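Local coordinates for protein 6-carboxyhexanoate--coa ligase (Bacillus subtilis, PDB 5FLG) that is a mixed alpha/beta enzyme of the ligase class, modelled with phosphoaminophosphonic acid-adenylate ester, magnesium ions and pimelic acid bound, at residues A[9-14]-A[38-43]; A[170-175]-A[198-203]. All blocks are in the same frame, centred on the assembly; numbering follows the deposited sequence.

Overall arrangement
From the N terminus, strand 8-17 turns into strand 26-36, and the chain then enters helix 40-52. Contact 1 closes this first loop, 23 residues long and holding strand 26-36, by laying the start of the helix on strand 8-17. Much later, helix 170-184 leads through strand 188-194 to the loop before strand 203-207; contact 2 closes this 22-residue loop, with both of its segments against pimelic acid. The two loops follow in series, neither nested nor crossing. The centres of the two contacts lie 21 Å apart, and their nearest atoms about 7 Å apart, without touching. Between them, K50 of helix 40-52 forms a salt bridge with E174, linking the small antiparallel sheet's helix to helix 170-184.

Contact 1 (A[9-14]-A[38-43]); sequences YSVRMR and HEMKHT
The ring of Y9 meets the methyl end of M40 at a slant: CE of M40 stands 4.2 Å from CG of Y9 and 3.9 Å from CB of Y9. The F37 ring also meets the Y9 ring, their planes inclined at about 55°. M40 gets its tip here by bending; CG starts anti to the backbone N (chi1 -170°), and turns at chi2 and chi3 then carry SD and CE over to the strand. There CG2 of V11 packs against both the sulfur, 3.7 Å from SD of M40, and the methyl, 3.9 Å from CE of M40. One helical turn on, CG2 of T43 comes within 4.1 Å of CB of V11. The hydroxyl of T43, on the other branch, donates from OG1 to O of E39 at 2.8 Å, rising out of the carbonyl plane. That oxygen also accepts from N of T43 (3.0 Å), so two donors grip the carbonyl of the N-cap residue. F66 of strand 61-68 touches Y9, V11 and M40, extending this buried apolar cluster. It is ordinary helix-on-sheet packing: an antiparallel pair of strands, 8-17 and 26-36, runs into a helix that folds back over one face of the sheet.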
# COMPACT_ATOMS: atom_id res chain seq x y z
N TYR A 9 12.14 8.75 -3.09
CA TYR A 9 10.87 8.03 -3.09
C TYR A 9 10.12 8.31 -1.82
O TYR A 9 10.70 8.33 -0.74
CB TYR A 9 11.12 6.52 -3.22
CG TYR A 9 11.69 6.13 -4.55
CD1 TYR A 9 13.03 6.33 -4.81
CD2 TYR A 9 10.89 5.65 -5.57
CE1 TYR A 9 13.58 6.03 -6.04
CE2 TYR A 9 11.43 5.31 -6.80
CZ TYR A 9 12.77 5.54 -7.03
OH TYR A 9 13.32 5.29 -8.25
N SER A 10 8.83 8.65 -1.97
CA SER A 10 7.92 8.78 -0.85
C SER A 10 7.43 7.39 -0.44
O SER A 10 6.89 6.66 -1.26
CB SER A 10 6.70 9.64 -1.26
OG SER A 10 5.78 9.72 -0.19
N VAL A 11 7.56 7.05 0.83
CA VAL A 11 7.09 5.74 1.31
C VAL A 11 6.16 5.99 2.46
O VAL A 11 6.55 6.64 3.45
CB VAL A 11 8.23 4.81 1.79
CG1 VAL A 11 7.69 3.40 2.01
CG2 VAL A 11 9.36 4.74 0.78
N ARG A 12 4.90 5.58 2.30
CA ARG A 12 3.86 5.88 3.26
C ARG A 12 3.18 4.61 3.74
O ARG A 12 3.10 3.62 3.01
CB ARG A 12 2.79 6.80 2.64
CG ARG A 12 3.29 8.21 2.39
CD ARG A 12 2.19 9.08 1.81
NE ARG A 12 1.83 8.66 0.46
CZ ARG A 12 0.71 9.01 -0.17
NH1 ARG A 12 -0.26 9.62 0.50
NH2 ARG A 12 0.55 8.71 -1.44
N MET A 13 2.66 4.69 4.97
CA MET A 13 2.02 3.57 5.61
C MET A 13 0.85 4.10 6.42
O MET A 13 1.00 5.05 7.16
CB MET A 13 2.99 2.82 6.55
CG MET A 13 2.36 1.66 7.33
SD MET A 13 1.64 2.10 8.94
CE MET A 13 3.07 2.61 9.86
N ARG A 14 -0.21 3.32 6.46
CA ARG A 14 -1.18 3.50 7.49
C ARG A 14 -1.77 2.17 7.92
O ARG A 14 -1.81 1.20 7.15
CB ARG A 14 -2.27 4.43 6.98
CG ARG A 14 -2.97 3.90 5.77
CD ARG A 14 -3.76 5.03 5.13
NE ARG A 14 -4.69 4.57 4.11
CZ ARG A 14 -4.90 5.21 2.96
NH1 ARG A 14 -4.18 6.29 2.63
NH2 ARG A 14 -5.80 4.73 2.11
N HIS A 38 17.85 2.63 -2.63
CA HIS A 38 18.58 1.56 -1.97
C HIS A 38 18.18 1.47 -0.51
O HIS A 38 18.48 0.50 0.17
CB HIS A 38 20.09 1.76 -2.10
CG HIS A 38 20.58 3.06 -1.54
ND1 HIS A 38 20.86 3.23 -0.20
CD2 HIS A 38 20.85 4.24 -2.14
CE1 HIS A 38 21.30 4.46 -0.01
NE2 HIS A 38 21.35 5.07 -1.18
N GLU A 39 17.39 2.43 -0.02
CA GLU A 39 16.90 2.27 1.34
C GLU A 39 15.51 1.62 1.45
O GLU A 39 14.97 1.50 2.54
CB GLU A 39 16.99 3.57 2.11
CG GLU A 39 18.41 3.93 2.50
CD GLU A 39 18.52 5.33 3.09
OE1 GLU A 39 17.61 5.75 3.82
OE2 GLU A 39 19.58 5.97 2.91
N MET A 40 15.00 1.11 0.36
CA MET A 40 13.59 0.73 0.30
C MET A 40 13.30 -0.48 1.22
O MET A 40 12.29 -0.51 1.94
CB MET A 40 13.22 0.41 -1.13
CG MET A 40 11.72 0.24 -1.35
SD MET A 40 10.73 1.64 -0.80
CE MET A 40 11.01 2.76 -2.18
N LYS A 41 14.18 -1.47 1.20
CA LYS A 41 13.87 -2.70 1.94
C LYS A 41 13.82 -2.42 3.42
O LYS A 41 12.89 -2.81 4.11
CB LYS A 41 14.89 -3.79 1.65
CG LYS A 41 14.65 -5.05 2.48
CD LYS A 41 15.38 -6.27 1.94
CE LYS A 41 16.47 -6.72 2.91
NZ LYS A 41 15.88 -7.17 4.20
N HIS A 42 14.81 -1.69 3.91
CA HIS A 42 14.86 -1.31 5.31
C HIS A 42 13.69 -0.43 5.69
O HIS A 42 13.22 -0.48 6.81
CB HIS A 42 16.18 -0.58 5.59
CG HIS A 42 16.26 0.04 6.95
ND1 HIS A 42 16.68 -0.65 8.07
CD2 HIS A 42 16.03 1.31 7.37
CE1 HIS A 42 16.60 0.13 9.13
NE2 HIS A 42 16.21 1.33 8.73
N THR A 43 13.26 0.45 4.79
CA THR A 43 12.27 1.45 5.15
C THR A 43 10.88 0.84 5.17
O THR A 43 10.13 1.04 6.09
CB THR A 43 12.26 2.57 4.11
OG1 THR A 43 13.51 3.25 4.15
CG2 THR A 43 11.14 3.56 4.38

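Contact 2 (A[170-175]-A[198-203]); sequences SRIKEA and PDYITG. With PML (pimelic acid), chain C.
R171 reaches from its helix across the flank of pimelic acid to Y200. Its CB passes 3.8 Å from O71 of pimelic acid, and its CG comes closer to that same O71, at 3.5 Å. With the chain extended from CG to NE, CD of R171 settles over the middle of the Y200 ring, 3.5 Å from the centroid, as a CH-pi contact. NE of R171 donates to O72 of pimelic acid at 2.9 Å, a bent bond of 133° that meets the ligand oxygen at the guanidinium edge. CZ rides above CB of Y200, and NH1 of R171 lies 3.4 Å from CD1 of Y200; ring and guanidinium are 11° from parallel. NH2 forms a salt bridge with D197, which is also at the magnesium site, and a second with D199, at 3.5 Å from NH2 of R171 to OD1 of D199. S55 hydrogen-bonds that OD1 as well.

At Y200 a chi1 of -162° swings the ring away from the backbone N toward R171, and its hydroxyl meets the other carboxylate group of the ligand: OH donates to O12 of pimelic acid at 2.5 Å, a very short distance to read with caution. I172 packs CG1 beside the same group. R171 and Y200 thus take hold of the two ends of the diacid, as part of the pimelic acid pocket. Helix 170-184 forms one wall, the loop between strands 188-194 and 203-207 another, and strand 211-215 adds Y212 and R214, both hydrogen-bonded to pimelic acid.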
# COMPACT_ATOMS: atom_id res chain seq x y z
N SER A 170 13.15 7.78 17.71
CA SER A 170 12.46 7.91 16.44
C SER A 170 11.28 8.90 16.49
O SER A 170 10.98 9.54 15.49
CB SER A 170 11.90 6.57 16.03
OG SER A 170 12.96 5.67 15.84
N ARG A 171 10.51 8.84 17.57
CA ARG A 171 9.40 9.76 17.77
C ARG A 171 9.87 11.21 17.54
O ARG A 171 9.11 12.04 17.00
CB ARG A 171 8.85 9.63 19.21
CG ARG A 171 7.76 8.60 19.39
CD ARG A 171 7.02 8.82 20.70
NE ARG A 171 5.87 7.92 20.89
CZ ARG A 171 5.91 6.83 21.64
NH1 ARG A 171 7.05 6.45 22.19
NH2 ARG A 171 4.84 6.05 21.79
N ILE A 172 11.03 11.54 18.10
CA ILE A 172 11.48 12.94 18.10
C ILE A 172 11.97 13.31 16.71
O ILE A 172 11.59 14.35 16.14
CB ILE A 172 12.58 13.20 19.13
CG1 ILE A 172 12.03 13.04 20.54
CG2 ILE A 172 13.19 14.58 18.94
CD1 ILE A 172 13.10 12.85 21.59
N LYS A 173 12.67 12.37 16.08
CA LYS A 173 13.08 12.56 14.69
C LYS A 173 11.89 12.83 13.76
O LYS A 173 11.91 13.78 12.97
CB LYS A 173 13.81 11.36 14.18
CG LYS A 173 14.44 11.62 12.83
CD LYS A 173 15.19 10.39 12.34
CE LYS A 173 14.27 9.18 12.30
NZ LYS A 173 14.83 8.17 11.41
N GLU A 174 10.84 12.04 13.91
CA GLU A 174 9.65 12.19 13.10
C GLU A 174 8.93 13.49 13.40
O GLU A 174 8.62 14.24 12.49
CB GLU A 174 8.73 10.98 13.26
CG GLU A 174 9.27 9.72 12.56
CD GLU A 174 8.72 8.39 13.12
OE1 GLU A 174 7.81 8.36 13.99
OE2 GLU A 174 9.20 7.33 12.68
N ALA A 175 8.76 13.81 14.67
CA ALA A 175 8.01 14.97 15.04
C ALA A 175 8.74 16.22 14.61
O ALA A 175 8.12 17.20 14.17
CB ALA A 175 7.78 14.98 16.53
N PRO A 198 -0.90 5.72 24.21
CA PRO A 198 -1.17 5.70 25.64
C PRO A 198 0.09 5.80 26.49
O PRO A 198 0.02 6.11 27.67
CB PRO A 198 -1.89 4.36 25.85
CG PRO A 198 -1.49 3.52 24.69
CD PRO A 198 -1.35 4.48 23.54
N ASP A 199 1.24 5.63 25.88
CA ASP A 199 2.45 5.42 26.67
C ASP A 199 3.47 6.50 26.34
O ASP A 199 4.65 6.35 26.64
CB ASP A 199 3.04 4.05 26.38
CG ASP A 199 3.17 3.78 24.88
OD1 ASP A 199 2.56 4.51 24.03
OD2 ASP A 199 3.94 2.87 24.54
N TYR A 200 2.99 7.65 25.86
CA TYR A 200 3.89 8.78 25.61
C TYR A 200 3.20 10.12 25.80
O TYR A 200 2.21 10.42 25.10
CB TYR A 200 4.44 8.68 24.21
CG TYR A 200 5.67 9.50 23.99
CD1 TYR A 200 6.92 9.06 24.43
CD2 TYR A 200 5.58 10.78 23.43
CE1 TYR A 200 8.06 9.82 24.23
CE2 TYR A 200 6.70 11.59 23.30
CZ TYR A 200 7.93 11.11 23.70
OH TYR A 200 9.05 11.87 23.47
N ILE A 201 3.63 10.86 26.82
CA ILE A 201 2.89 12.04 27.28
C ILE A 201 3.56 13.37 26.96
O ILE A 201 3.00 14.44 27.24
CB ILE A 201 2.63 11.96 28.78
CG1 ILE A 201 3.94 12.03 29.56
CG2 ILE A 201 1.89 10.68 29.12
CD1 ILE A 201 3.74 12.30 31.04
N THR A 202 4.75 13.31 26.38
CA THR A 202 5.41 14.52 25.88
C THR A 202 4.81 15.01 24.59
O THR A 202 4.34 14.22 23.77
CB THR A 202 6.89 14.29 25.65
OG1 THR A 202 7.48 13.87 26.87
CG2 THR A 202 7.57 15.54 25.17
N GLY A 203 4.62 16.33 24.52
CA GLY A 203 4.16 16.97 23.29
C GLY A 203 4.98 18.22 23.03
O GLY A 203 6.08 18.36 23.55
C1 PML C . 8.89 14.85 21.31
O11 PML C . 9.58 15.89 21.07
O12 PML C . 9.29 13.98 22.16
C2 PML C . 7.41 14.90 20.88
C3 PML C . 6.90 13.76 20.01
C4 PML C . 5.41 13.44 20.23
C5 PML C . 4.58 13.38 18.96
C6 PML C . 3.70 12.13 18.83
C7 PML C . 4.53 10.84 18.84
O71 PML C . 5.40 10.68 17.96
O72 PML C . 4.23 9.93 19.65